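Local coordinates for pyridoxamine 5'-phosphate oxidase-related, FMN-binding protein (Mycobacterium smegmatis, PDB 6ECI) that binds flavin-adenine dinucleotide in pockets between its two subunits and probably sequesters it, a role linked to protection of mycobacteria against hypoxic and oxidative stress, at residues G22-T27 and V65-D70; W78-R83 and T120-R125; S18-R23 and P36-V41. All coordinates share one frame; numbering follows the deposited sequence.

Contact 1 (G22-T27 and V65-D70); sequences GRIVTT and VLFEAD
R23 and E68 face each other as a hydrogen-bonded antiparallel pair, and their side chains run side by side. R23 NE reaches E68 OE1 at 3.1 Å in a salt bridge. The carboxylate oxygen is met nearly along its C-O axis but sits 20° out of the guanidinium plane. Bends at chi2 (138°) and chi3 (-75°) fold the arginine back over its neighbour strand, and E68, bent at chi2, presents OE1 to it. At the guanidinium edge a water accepts from R23 NH2 and also from D70 N, both at 2.7 Å, linking the two strands. V25, branched at CB, and L66, branched only at CG, share this face and meet at their roots, V25 CB lying 3.7 Å from L66 CB. On the other face I24 CD1 comes to the ring edge of F67 at F67 CD1, 4.2 Å away. G22 has no side chain, and the end of the ring, F67 CZ, lies where one would stand; F67 CE1 is 4.0 Å from G22 CA. D70 of the second subunit binds R23 NH1. An arginine among E68 and D70 of both chains would probably favour ionisation of at least part of these acids, and it links the strand pair to the subunit interface.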
loop_
_atom_site.group_PDB
_atom_site.type_symbol
_atom_site.label_atom_id
_atom_site.label_comp_id
_atom_site.label_asym_id
_atom_site.label_seq_id
_atom_site.Cartn_x
_atom_site.Cartn_y
_atom_site.Cartn_z
ATOM N N GLY B 22 0.965 -6.061 -3.889
ATOM C CA GLY B 22 -0.100 -5.191 -3.432
ATOM C C GLY B 22 -0.154 -5.150 -1.919
ATOM O O GLY B 22 0.741 -5.683 -1.256
ATOM N N ARG B 23 -1.191 -4.536 -1.351
ATOM C CA ARG B 23 -1.237 -4.317 0.088
ATOM C C ARG B 23 -2.647 -4.527 0.615
ATOM O O ARG B 23 -3.603 -3.946 0.090
ATOM C CB ARG B 23 -0.751 -2.907 0.434
ATOM C CG ARG B 23 0.721 -2.684 0.132
ATOM C CD ARG B 23 0.962 -1.334 -0.504
ATOM N NE ARG B 23 0.555 -1.279 -1.903
ATOM C CZ ARG B 23 1.363 -1.523 -2.930
ATOM N NH1 ARG B 23 2.631 -1.852 -2.723
ATOM N NH2 ARG B 23 0.900 -1.437 -4.169
ATOM N N ILE B 24 -2.768 -5.359 1.649
ATOM C CA ILE B 24 -4.009 -5.514 2.397
ATOM C C ILE B 24 -4.034 -4.469 3.505
ATOM O O ILE B 24 -3.050 -4.305 4.239
ATOM C CB ILE B 24 -4.127 -6.932 2.981
ATOM C CG1 ILE B 24 -4.341 -7.963 1.874
ATOM C CG2 ILE B 24 -5.262 -7.004 3.992
ATOM C CD1 ILE B 24 -5.769 -8.066 1.391
ATOM N N VAL B 25 -5.148 -3.754 3.627
ATOM C CA VAL B 25 -5.329 -2.750 4.670
ATOM C C VAL B 25 -6.501 -3.186 5.537
ATOM O O VAL B 25 -7.624 -3.339 5.042
ATOM C CB VAL B 25 -5.564 -1.347 4.084
ATOM C CG1 VAL B 25 -5.890 -0.352 5.188
ATOM C CG2 VAL B 25 -4.344 -0.890 3.299
ATOM N N THR B 26 -6.238 -3.394 6.824
ATOM C CA THR B 26 -7.252 -3.813 7.780
ATOM C C THR B 26 -7.459 -2.723 8.821
ATOM O O THR B 26 -6.539 -1.963 9.140
ATOM C CB THR B 26 -6.863 -5.128 8.466
ATOM O OG1 THR B 26 -5.570 -4.993 9.071
ATOM C CG2 THR B 26 -6.830 -6.263 7.455
ATOM N N THR B 27 -8.676 -2.656 9.357
ATOM C CA THR B 27 -9.085 -1.558 10.224
ATOM C C THR B 27 -9.814 -2.089 11.448
ATOM O O THR B 27 -10.743 -2.892 11.321
ATOM C CB THR B 27 -9.981 -0.576 9.468
ATOM O OG1 THR B 27 -9.308 -0.135 8.283
ATOM C CG2 THR B 27 -10.309 0.621 10.339
ATOM N N VAL B 65 -11.680 -5.876 4.304
ATOM C CA VAL B 65 -10.322 -5.424 4.049
ATOM C C VAL B 65 -10.300 -4.523 2.823
ATOM O O VAL B 65 -11.175 -4.582 1.955
ATOM C CB VAL B 65 -9.338 -6.597 3.848
ATOM C CG1 VAL B 65 -9.329 -7.512 5.064
ATOM C CG2 VAL B 65 -9.678 -7.368 2.574
ATOM N N LEU B 66 -9.275 -3.680 2.770
ATOM C CA LEU B 66 -8.911 -2.946 1.570
ATOM C C LEU B 66 -7.752 -3.652 0.881
ATOM O O LEU B 66 -6.828 -4.137 1.540
ATOM C CB LEU B 66 -8.510 -1.508 1.904
ATOM C CG LEU B 66 -9.641 -0.516 2.149
ATOM C CD1 LEU B 66 -9.086 0.821 2.592
ATOM C CD2 LEU B 66 -10.432 -0.360 0.879
ATOM N N PHE B 67 -7.810 -3.725 -0.444
ATOM C CA PHE B 67 -6.677 -4.168 -1.243
ATOM C C PHE B 67 -6.318 -3.076 -2.236
ATOM O O PHE B 67 -7.195 -2.535 -2.916
ATOM C CB PHE B 67 -6.964 -5.463 -1.995
ATOM C CG PHE B 67 -5.851 -5.871 -2.916
ATOM C CD1 PHE B 67 -4.734 -6.523 -2.420
ATOM C CD2 PHE B 67 -5.911 -5.589 -4.270
ATOM C CE1 PHE B 67 -3.706 -6.896 -3.258
ATOM C CE2 PHE B 67 -4.883 -5.958 -5.113
ATOM C CZ PHE B 67 -3.777 -6.613 -4.606
ATOM N N GLU B 68 -5.031 -2.766 -2.328
ATOM C CA GLU B 68 -4.572 -1.737 -3.242
ATOM C C GLU B 68 -3.300 -2.200 -3.934
ATOM O O GLU B 68 -2.494 -2.941 -3.367
ATOM C CB GLU B 68 -4.331 -0.408 -2.517
ATOM C CG GLU B 68 -4.136 0.775 -3.441
ATOM C CD GLU B 68 -2.678 1.035 -3.754
ATOM O OE1 GLU B 68 -1.811 0.400 -3.118
ATOM O OE2 GLU B 68 -2.401 1.880 -4.632
ATOM N N ALA B 69 -3.149 -1.764 -5.181
ATOM C CA ALA B 69 -1.937 -1.960 -5.958
ATOM C C ALA B 69 -1.858 -0.828 -6.973
ATOM O O ALA B 69 -2.884 -0.291 -7.401
ATOM C CB ALA B 69 -1.921 -3.325 -6.650
ATOM N N ASP B 70 -0.636 -0.449 -7.339
ATOM C CA ASP B 70 -0.447 0.691 -8.223
ATOM C C ASP B 70 0.827 0.496 -9.033
ATOM O O ASP B 70 1.567 -0.472 -8.846
ATOM C CB ASP B 70 -0.412 2.003 -7.429
ATOM C CG ASP B 70 0.570 1.968 -6.274
ATOM O OD1 ASP B 70 1.720 1.529 -6.477
ATOM O OD2 ASP B 70 0.200 2.400 -5.163
HETATM O O HOH W 1 1.434 -2.004 -6.728
#

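Contact 2 (W78-R83 and T120-R125); sequences WSVIVR and TQITGR. With FAD (flavin-adenine dinucleotide), chain C.
The R83 guanidinium receives Q121 OE1 at its edge, in its own plane, while the amide of Q121 is turned 47° from it. The contact is loose, Q121 OE1 lying 3.8 Å from R83 NE, and the hydrogen bond of R83 NH1 goes instead to S32 O of the second subunit. The R125 guanidinium is used differently: C8A of the FAD lies over the centre of one face, and O1A meets its edge in plane. There R125 NH2 donates to O1A at 2.8 Å and NH1 to O1P; a flat guanidinium can lie over the adenine ring while its edge N-H groups serve the phosphate oxygens. Adenine is read by two small hydroxyls, S79 OG giving to N1A at 2.8 Å and T123 OG1 to N3A at 3.0 Å; T123 OG1 also takes a hydrogen from a water that bridges to I81 O. Between them I81, purely apolar, brings CG1 to 3.4 Å from C2A.

Away from the ligand, I122, its own CG1 trans to the backbone N (chi1 -176°), sends CD1 between V80 CG1 and V82 CG2, at 3.7 and 3.6 Å. Helix 9-16 covers this apolar side through C12. Paired backbone bonds at S79-R125 and I81-T123 hold the antiparallel ladder. At its far end R83 O accepts from both T120 N and Q121 N, a classic beta bulge where the chain turns its corner. A sheet face offering hydroxyls and an arginine to the adenine diphosphate half, with the second subunit adding P36, N38, R49 and K55, makes this one side of an intersubunit FAD site.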
loop_
_atom_site.group_PDB
_atom_site.type_symbol
_atom_site.label_atom_id
_atom_site.label_comp_id
_atom_site.label_asym_id
_atom_site.label_seq_id
_atom_site.Cartn_x
_atom_site.Cartn_y
_atom_site.Cartn_z
ATOM N N TRP B 78 -1.210 4.862 -12.179
ATOM C CA TRP B 78 -2.555 4.373 -11.920
ATOM C C TRP B 78 -2.565 3.677 -10.569
ATOM O O TRP B 78 -1.519 3.297 -10.039
ATOM C CB TRP B 78 -3.032 3.402 -13.011
ATOM C CG TRP B 78 -2.165 2.184 -13.109
ATOM C CD1 TRP B 78 -1.109 2.000 -13.948
ATOM C CD2 TRP B 78 -2.264 0.989 -12.320
ATOM N NE1 TRP B 78 -0.548 0.765 -13.738
ATOM C CE2 TRP B 78 -1.238 0.126 -12.742
ATOM C CE3 TRP B 78 -3.124 0.566 -11.302
ATOM C CZ2 TRP B 78 -1.047 -1.136 -12.182
ATOM C CZ3 TRP B 78 -2.930 -0.683 -10.745
ATOM C CH2 TRP B 78 -1.902 -1.521 -11.188
ATOM N N SER B 79 -3.764 3.499 -10.019
ATOM C CA SER B 79 -3.930 2.704 -8.815
ATOM C C SER B 79 -5.323 2.099 -8.813
ATOM O O SER B 79 -6.260 2.657 -9.388
ATOM C CB SER B 79 -3.708 3.527 -7.545
ATOM O OG SER B 79 -4.751 4.462 -7.356
ATOM N N VAL B 80 -5.445 0.944 -8.163
ATOM C CA VAL B 80 -6.705 0.223 -8.044
ATOM C C VAL B 80 -6.917 -0.110 -6.575
ATOM O O VAL B 80 -5.986 -0.561 -5.898
ATOM C CB VAL B 80 -6.709 -1.058 -8.903
ATOM C CG1 VAL B 80 -7.931 -1.909 -8.605
ATOM C CG2 VAL B 80 -6.659 -0.705 -10.378
ATOM N N ILE B 81 -8.130 0.128 -6.080
ATOM C CA ILE B 81 -8.506 -0.193 -4.708
ATOM C C ILE B 81 -9.700 -1.136 -4.742
ATOM O O ILE B 81 -10.710 -0.847 -5.394
ATOM C CB ILE B 81 -8.835 1.071 -3.891
ATOM C CG1 ILE B 81 -7.633 2.014 -3.850
ATOM C CG2 ILE B 81 -9.241 0.697 -2.476
ATOM C CD1 ILE B 81 -7.925 3.332 -3.174
ATOM N N VAL B 82 -9.584 -2.257 -4.036
ATOM C CA VAL B 82 -10.641 -3.256 -3.942
ATOM C C VAL B 82 -11.140 -3.286 -2.504
ATOM O O VAL B 82 -10.363 -3.545 -1.575
ATOM C CB VAL B 82 -10.151 -4.646 -4.379
ATOM C CG1 VAL B 82 -11.178 -5.712 -4.018
ATOM C CG2 VAL B 82 -9.857 -4.663 -5.868
ATOM N N ARG B 83 -12.428 -3.014 -2.318
ATOM C CA ARG B 83 -13.097 -3.235 -1.043
ATOM C C ARG B 83 -13.809 -4.577 -1.096
ATOM O O ARG B 83 -14.597 -4.827 -2.014
ATOM C CB ARG B 83 -14.100 -2.122 -0.727
ATOM C CG ARG B 83 -13.507 -0.729 -0.706
ATOM C CD ARG B 83 -14.216 0.170 0.301
ATOM N NE ARG B 83 -13.814 1.568 0.156
ATOM C CZ ARG B 83 -13.077 2.243 1.037
ATOM N NH1 ARG B 83 -12.657 1.660 2.153
ATOM N NH2 ARG B 83 -12.767 3.510 0.801
ATOM N N THR B 120 -16.365 -6.445 -3.070
ATOM C CA THR B 120 -17.649 -5.771 -2.981
ATOM C C THR B 120 -17.673 -4.477 -3.786
ATOM O O THR B 120 -18.757 -3.977 -4.110
ATOM C CB THR B 120 -17.989 -5.498 -1.504
ATOM O OG1 THR B 120 -19.258 -6.083 -1.188
ATOM C CG2 THR B 120 -18.009 -3.997 -1.181
ATOM N N GLN B 121 -16.500 -3.961 -4.149
ATOM C CA GLN B 121 -16.358 -2.742 -4.930
ATOM C C GLN B 121 -14.920 -2.666 -5.425
ATOM O O GLN B 121 -13.992 -2.998 -4.684
ATOM C CB GLN B 121 -16.709 -1.507 -4.092
ATOM C CG GLN B 121 -16.498 -0.174 -4.790
ATOM C CD GLN B 121 -16.728 1.006 -3.862
ATOM O OE1 GLN B 121 -16.137 1.086 -2.783
ATOM N NE2 GLN B 121 -17.592 1.928 -4.276
ATOM N N ILE B 122 -14.741 -2.250 -6.675
ATOM C CA ILE B 122 -13.416 -1.991 -7.225
ATOM C C ILE B 122 -13.448 -0.644 -7.932
ATOM O O ILE B 122 -14.394 -0.347 -8.669
ATOM C CB ILE B 122 -12.945 -3.107 -8.181
ATOM C CG1 ILE B 122 -11.513 -2.836 -8.652
ATOM C CG2 ILE B 122 -13.887 -3.262 -9.370
ATOM C CD1 ILE B 122 -10.826 -4.040 -9.269
ATOM N N THR B 123 -12.434 0.182 -7.678
ATOM C CA THR B 123 -12.310 1.488 -8.310
ATOM C C THR B 123 -10.864 1.690 -8.731
ATOM O O THR B 123 -9.954 1.031 -8.225
ATOM C CB THR B 123 -12.749 2.628 -7.380
ATOM O OG1 THR B 123 -12.006 2.564 -6.158
ATOM C CG2 THR B 123 -14.236 2.531 -7.068
ATOM N N GLY B 124 -10.662 2.609 -9.663
ATOM C CA GLY B 124 -9.333 2.862 -10.192
ATOM C C GLY B 124 -9.210 4.270 -10.722
ATOM O O GLY B 124 -10.168 4.843 -11.253
ATOM N N ARG B 125 -8.012 4.831 -10.585
ATOM C CA ARG B 125 -7.740 6.193 -11.013
ATOM C C ARG B 125 -6.469 6.233 -11.843
ATOM O O ARG B 125 -5.549 5.438 -11.642
ATOM C CB ARG B 125 -7.584 7.147 -9.822
ATOM C CG ARG B 125 -8.825 7.304 -8.971
ATOM C CD ARG B 125 -9.873 8.165 -9.640
ATOM N NE ARG B 125 -11.006 8.378 -8.751
ATOM C CZ ARG B 125 -11.089 9.381 -7.884
ATOM N NH1 ARG B 125 -10.103 10.263 -7.798
ATOM N NH2 ARG B 125 -12.157 9.501 -7.104
HETATM P PA FAD C . -13.022 11.040 -4.070
HETATM O O1A FAD C . -13.474 11.340 -5.451
HETATM O O2A FAD C . -13.782 11.764 -2.957
HETATM O O5B FAD C . -13.039 9.489 -3.789
HETATM C C5B FAD C . -14.220 8.694 -4.027
HETATM C C4B FAD C . -13.833 7.238 -4.025
HETATM O O4B FAD C . -12.978 6.972 -5.155
HETATM C C3B FAD C . -13.029 6.780 -2.816
HETATM O O3B FAD C . -13.878 6.427 -1.730
HETATM C C2B FAD C . -12.275 5.565 -3.363
HETATM O O2B FAD C . -13.024 4.361 -3.245
HETATM C C1B FAD C . -12.057 5.944 -4.833
HETATM N N9A FAD C . -10.710 6.419 -5.125
HETATM C C8A FAD C . -10.206 7.677 -4.917
HETATM N N7A FAD C . -8.950 7.818 -5.264
HETATM C C5A FAD C . -8.598 6.552 -5.732
HETATM C C6A FAD C . -7.396 6.039 -6.247
HETATM N N6A FAD C . -6.277 6.750 -6.392
HETATM N N1A FAD C . -7.389 4.738 -6.625
HETATM C C2A FAD C . -8.505 4.021 -6.489
HETATM N N3A FAD C . -9.691 4.399 -6.011
HETATM C C4A FAD C . -9.673 5.693 -5.648
HETATM N N1 FAD C . -2.915 12.835 -4.972
HETATM C C2 FAD C . -2.168 13.823 -4.403
HETATM O O2 FAD C . -2.687 14.728 -3.741
HETATM N N3 FAD C . -0.794 13.823 -4.563
HETATM C C4 FAD C . -0.058 12.891 -5.267
HETATM O O4 FAD C . 1.166 12.996 -5.341
HETATM C C4X FAD C . -0.863 11.846 -5.868
HETATM N N5 FAD C . -0.251 10.920 -6.556
HETATM C C5X FAD C . -1.023 9.922 -7.129
HETATM C C6 FAD C . -0.388 8.926 -7.868
HETATM C C7 FAD C . -1.117 7.902 -8.464
HETATM C C7M FAD C . -0.396 6.842 -9.254
HETATM C C8 FAD C . -2.514 7.870 -8.319
HETATM C C8M FAD C . -3.332 6.779 -8.955
HETATM C C9 FAD C . -3.152 8.864 -7.583
HETATM C C9A FAD C . -2.419 9.885 -6.991
HETATM N N10 FAD C . -3.035 10.910 -6.244
HETATM C C10 FAD C . -2.286 11.903 -5.664
HETATM C "C1'" FAD C . -4.489 10.922 -6.042
HETATM C "C2'" FAD C . -4.898 10.348 -4.689
HETATM O "O2'" FAD C . -4.287 9.073 -4.493
HETATM C "C3'" FAD C . -6.417 10.192 -4.640
HETATM O "O3'" FAD C . -6.869 9.667 -5.882
HETATM C "C4'" FAD C . -7.168 11.490 -4.349
HETATM O "O4'" FAD C . -6.593 12.128 -3.207
HETATM C "C5'" FAD C . -8.647 11.260 -4.132
HETATM O "O5'" FAD C . -9.305 12.534 -3.976
HETATM P P FAD C . -10.805 12.733 -4.407
HETATM O O1P FAD C . -10.883 12.759 -5.936
HETATM O O2P FAD C . -11.404 13.892 -3.706
HETATM O O3P FAD C . -11.485 11.393 -3.913
HETATM O O HOH W 2 -12.504 0.772 -4.125
#

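Contact 3 (S18-R23 and P36-V41); sequences SVALGR and PINFVV. With FAD (flavin-adenine dinucleotide), chain U.
N38 crosses to A20 with its side-chain amide, and it can be followed outward atom by atom. CB stands between the flavin and the neighbouring loop, 3.8 Å from O4 of the FAD and only slightly farther from A20 O. A chi1 of 175° swings CG away from the backbone N, to within 3.9 Å of A20 O. ND2 then completes the approach, donating to A20 O at 2.8 Å with that oxygen almost exactly in the amide plane. The other tip atom, OD1, accepts from L104 N. An asparagine fits here because its amide can give on one side and take on the other, which fixes its rotation.

A20 O is gripped twice, since F39 N also donates to it at 3.3 Å, from 35° above the carbonyl plane. The F39 ring swings back under the same loop: its edge meets L21 C and G22 N, and CZ lies 4.1 Å from V19 CG2. Over one ring face sits a water that donates to both V19 O and F39 O. G22, having no side chain, lets this ring edge come close to the strand while it exchanges backbone bonds with I37, the G22 N to I37 O one being 2.9 Å.

On the flavin side of the hairpin, N38 N donates to FAD O4 at 3.1 Å, and L21 CD1 approaches the flavin methyl C7M. The P36-I37-N38 backbone thus runs along the isoalloxazine; the adenine of the same FAD is held by S79 and T123 of the second subunit. This is the antiparallel hairpin that supplies the flavin-binding edge of an FMN-binding split-barrel domain.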
loop_
_atom_site.group_PDB
_atom_site.type_symbol
_atom_site.label_atom_id
_atom_site.label_comp_id
_atom_site.label_asym_id
_atom_site.label_seq_id
_atom_site.Cartn_x
_atom_site.Cartn_y
_atom_site.Cartn_z
ATOM N N SER B 18 -0.901 -6.547 -13.975
ATOM C CA SER B 18 0.380 -6.065 -14.470
ATOM C C SER B 18 1.444 -5.967 -13.380
ATOM O O SER B 18 2.614 -5.739 -13.701
ATOM C CB SER B 18 0.212 -4.696 -15.132
ATOM O OG SER B 18 0.028 -3.679 -14.165
ATOM N N VAL B 19 1.075 -6.117 -12.106
ATOM C CA VAL B 19 2.011 -5.998 -10.988
ATOM C C VAL B 19 1.772 -7.146 -10.014
ATOM O O VAL B 19 0.649 -7.645 -9.890
ATOM C CB VAL B 19 1.888 -4.632 -10.271
ATOM C CG1 VAL B 19 2.106 -3.484 -11.249
ATOM C CG2 VAL B 19 0.531 -4.499 -9.577
ATOM N N ALA B 20 2.830 -7.564 -9.318
ATOM C CA ALA B 20 2.775 -8.732 -8.447
ATOM C C ALA B 20 2.720 -8.392 -6.961
ATOM O O ALA B 20 2.572 -9.307 -6.140
ATOM C CB ALA B 20 3.984 -9.644 -8.703
ATOM N N LEU B 21 2.826 -7.119 -6.588
ATOM C CA LEU B 21 2.902 -6.722 -5.188
ATOM C C LEU B 21 1.788 -5.731 -4.882
ATOM O O LEU B 21 1.677 -4.689 -5.538
ATOM C CB LEU B 21 4.272 -6.121 -4.871
ATOM C CG LEU B 21 4.603 -5.956 -3.389
ATOM C CD1 LEU B 21 4.674 -7.314 -2.712
ATOM C CD2 LEU B 21 5.913 -5.207 -3.223
ATOM N N GLY B 22 0.965 -6.061 -3.889
ATOM C CA GLY B 22 -0.100 -5.191 -3.432
ATOM C C GLY B 22 -0.154 -5.150 -1.919
ATOM O O GLY B 22 0.741 -5.683 -1.256
ATOM N N ARG B 23 -1.191 -4.536 -1.351
ATOM C CA ARG B 23 -1.237 -4.317 0.088
ATOM C C ARG B 23 -2.647 -4.527 0.615
ATOM O O ARG B 23 -3.603 -3.946 0.090
ATOM C CB ARG B 23 -0.751 -2.907 0.434
ATOM C CG ARG B 23 0.721 -2.684 0.132
ATOM C CD ARG B 23 0.962 -1.334 -0.504
ATOM N NE ARG B 23 0.555 -1.279 -1.903
ATOM C CZ ARG B 23 1.363 -1.523 -2.930
ATOM N NH1 ARG B 23 2.631 -1.852 -2.723
ATOM N NH2 ARG B 23 0.900 -1.437 -4.169
ATOM N N PRO B 36 1.725 -5.715 3.046
ATOM C CA PRO B 36 2.120 -6.013 1.664
ATOM C C PRO B 36 2.006 -7.506 1.393
ATOM O O PRO B 36 2.432 -8.335 2.202
ATOM C CB PRO B 36 3.573 -5.529 1.595
ATOM C CG PRO B 36 3.702 -4.547 2.714
ATOM C CD PRO B 36 2.800 -5.054 3.800
ATOM N N ILE B 37 1.409 -7.851 0.258
ATOM C CA ILE B 37 1.194 -9.247 -0.102
ATOM C C ILE B 37 1.534 -9.452 -1.569
ATOM O O ILE B 37 1.283 -8.582 -2.410
ATOM C CB ILE B 37 -0.254 -9.706 0.173
ATOM C CG1 ILE B 37 -1.257 -8.786 -0.528
ATOM C CG2 ILE B 37 -0.526 -9.786 1.666
ATOM C CD1 ILE B 37 -2.585 -9.453 -0.827
ATOM N N ASN B 38 2.116 -10.609 -1.866
ATOM C CA ASN B 38 2.212 -11.096 -3.232
ATOM C C ASN B 38 0.859 -11.674 -3.630
ATOM O O ASN B 38 0.243 -12.411 -2.855
ATOM C CB ASN B 38 3.322 -12.144 -3.332
ATOM C CG ASN B 38 3.403 -12.796 -4.696
ATOM O OD1 ASN B 38 3.697 -13.985 -4.805
ATOM N ND2 ASN B 38 3.141 -12.023 -5.743
ATOM N N PHE B 39 0.382 -11.318 -4.821
ATOM C CA PHE B 39 -0.984 -11.639 -5.213
ATOM C C PHE B 39 -1.050 -11.930 -6.705
ATOM O O PHE B 39 -0.179 -11.521 -7.478
ATOM C CB PHE B 39 -1.943 -10.493 -4.881
ATOM C CG PHE B 39 -1.909 -9.369 -5.884
ATOM C CD1 PHE B 39 -0.920 -8.395 -5.821
ATOM C CD2 PHE B 39 -2.856 -9.291 -6.893
ATOM C CE1 PHE B 39 -0.879 -7.360 -6.745
ATOM C CE2 PHE B 39 -2.820 -8.262 -7.820
ATOM C CZ PHE B 39 -1.828 -7.293 -7.744
ATOM N N VAL B 40 -2.107 -12.645 -7.100
ATOM C CA VAL B 40 -2.547 -12.714 -8.488
ATOM C C VAL B 40 -4.057 -12.544 -8.521
ATOM O O VAL B 40 -4.757 -12.757 -7.528
ATOM C CB VAL B 40 -2.153 -14.025 -9.209
ATOM C CG1 VAL B 40 -0.702 -14.361 -8.972
ATOM C CG2 VAL B 40 -3.048 -15.168 -8.768
ATOM N N VAL B 41 -4.553 -12.155 -9.692
ATOM C CA VAL B 41 -5.976 -11.956 -9.927
ATOM C C VAL B 41 -6.532 -13.205 -10.592
ATOM O O VAL B 41 -5.962 -13.700 -11.573
ATOM C CB VAL B 41 -6.223 -10.712 -10.795
ATOM C CG1 VAL B 41 -7.700 -10.560 -11.093
ATOM C CG2 VAL B 41 -5.681 -9.475 -10.107
HETATM P PA FAD U . 3.680 -8.367 13.756
HETATM O O1A FAD U . 4.774 -8.959 14.567
HETATM O O2A FAD U . 2.259 -8.615 14.275
HETATM O O5B FAD U . 3.884 -6.819 13.533
HETATM C C5B FAD U . 4.236 -5.939 14.621
HETATM C C4B FAD U . 4.534 -4.580 14.040
HETATM O O4B FAD U . 5.554 -4.709 13.029
HETATM C C3B FAD U . 3.366 -3.911 13.327
HETATM O O3B FAD U . 2.537 -3.205 14.243
HETATM C C2B FAD U . 4.073 -2.968 12.348
HETATM O O2B FAD U . 4.371 -1.694 12.907
HETATM C C1B FAD U . 5.355 -3.741 12.012
HETATM N N9A FAD U . 5.290 -4.424 10.728
HETATM C C8A FAD U . 4.682 -5.622 10.456
HETATM N N7A FAD U . 4.763 -5.992 9.202
HETATM C C5A FAD U . 5.470 -4.954 8.601
HETATM C C6A FAD U . 5.888 -4.742 7.276
HETATM N N6A FAD U . 5.653 -5.589 6.273
HETATM N N1A FAD U . 6.577 -3.607 7.016
HETATM C C2A FAD U . 6.821 -2.759 8.016
HETATM N N3A FAD U . 6.473 -2.854 9.300
HETATM C C4A FAD U . 5.794 -3.989 9.530
HETATM N N1 FAD U . 2.842 -12.171 4.241
HETATM C C2 FAD U . 1.975 -13.116 3.777
HETATM O O2 FAD U . 1.303 -13.808 4.548
HETATM N N3 FAD U . 1.840 -13.310 2.413
HETATM C C4 FAD U . 2.514 -12.624 1.423
HETATM O O4 FAD U . 2.308 -12.888 0.240
HETATM C C4X FAD U . 3.433 -11.620 1.927
HETATM N N5 FAD U . 4.116 -10.921 1.062
HETATM C C5X FAD U . 4.993 -9.961 1.547
HETATM C C6 FAD U . 5.729 -9.204 0.638
HETATM C C7 FAD U . 6.621 -8.229 1.074
HETATM C C7M FAD U . 7.400 -7.432 0.062
HETATM C C8 FAD U . 6.780 -8.001 2.451
HETATM C C8M FAD U . 7.741 -6.957 2.954
HETATM C C9 FAD U . 6.048 -8.757 3.362
HETATM C C9A FAD U . 5.158 -9.729 2.920
HETATM N N10 FAD U . 4.399 -10.508 3.817
HETATM C C10 FAD U . 3.526 -11.464 3.355
HETATM C "C1'" FAD U . 4.523 -10.314 5.266
HETATM C "C2'" FAD U . 3.323 -9.599 5.875
HETATM O "O2'" FAD U . 3.488 -8.184 5.771
HETATM C "C3'" FAD U . 3.190 -10.002 7.344
HETATM O "O3'" FAD U . 1.920 -10.599 7.577
HETATM C "C4'" FAD U . 3.377 -8.827 8.296
HETATM O "O4'" FAD U . 4.774 -8.540 8.341
HETATM C "C5'" FAD U . 2.803 -9.081 9.676
HETATM O "O5'" FAD U . 3.418 -10.260 10.234
HETATM P P FAD U . 3.643 -10.413 11.787
HETATM O O1P FAD U . 4.994 -11.089 12.040
HETATM O O2P FAD U . 2.490 -11.070 12.442
HETATM O O3P FAD U . 3.756 -8.906 12.267
HETATM O O HOH W 3 -0.292 -10.190 -9.804
#

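Overall arrangement
All three contacts belong to one antiparallel sheet. Contacts 1 and 3 are buried and share G22 and R23, because strand 21-28 has strand 64-72 on one flank and strand 31-41 on the other; F67 and F39 meet edge-to-face between them. Contact 2 is only partly buried and joins on through strand 77-88, whose V80 and V82 backbones hydrogen-bond to those of A69 and F67. Chemistry follows place: contact 1 carries charges at the dimer interface, contact 3 offers backbone groups and an amide beside the flavin ring, and contact 2 offers hydroxyls and an arginine. Across the dimer, contact 2 of one subunit mainly holds the adenine and diphosphate, contact 3 of the other mainly the isoalloxazine.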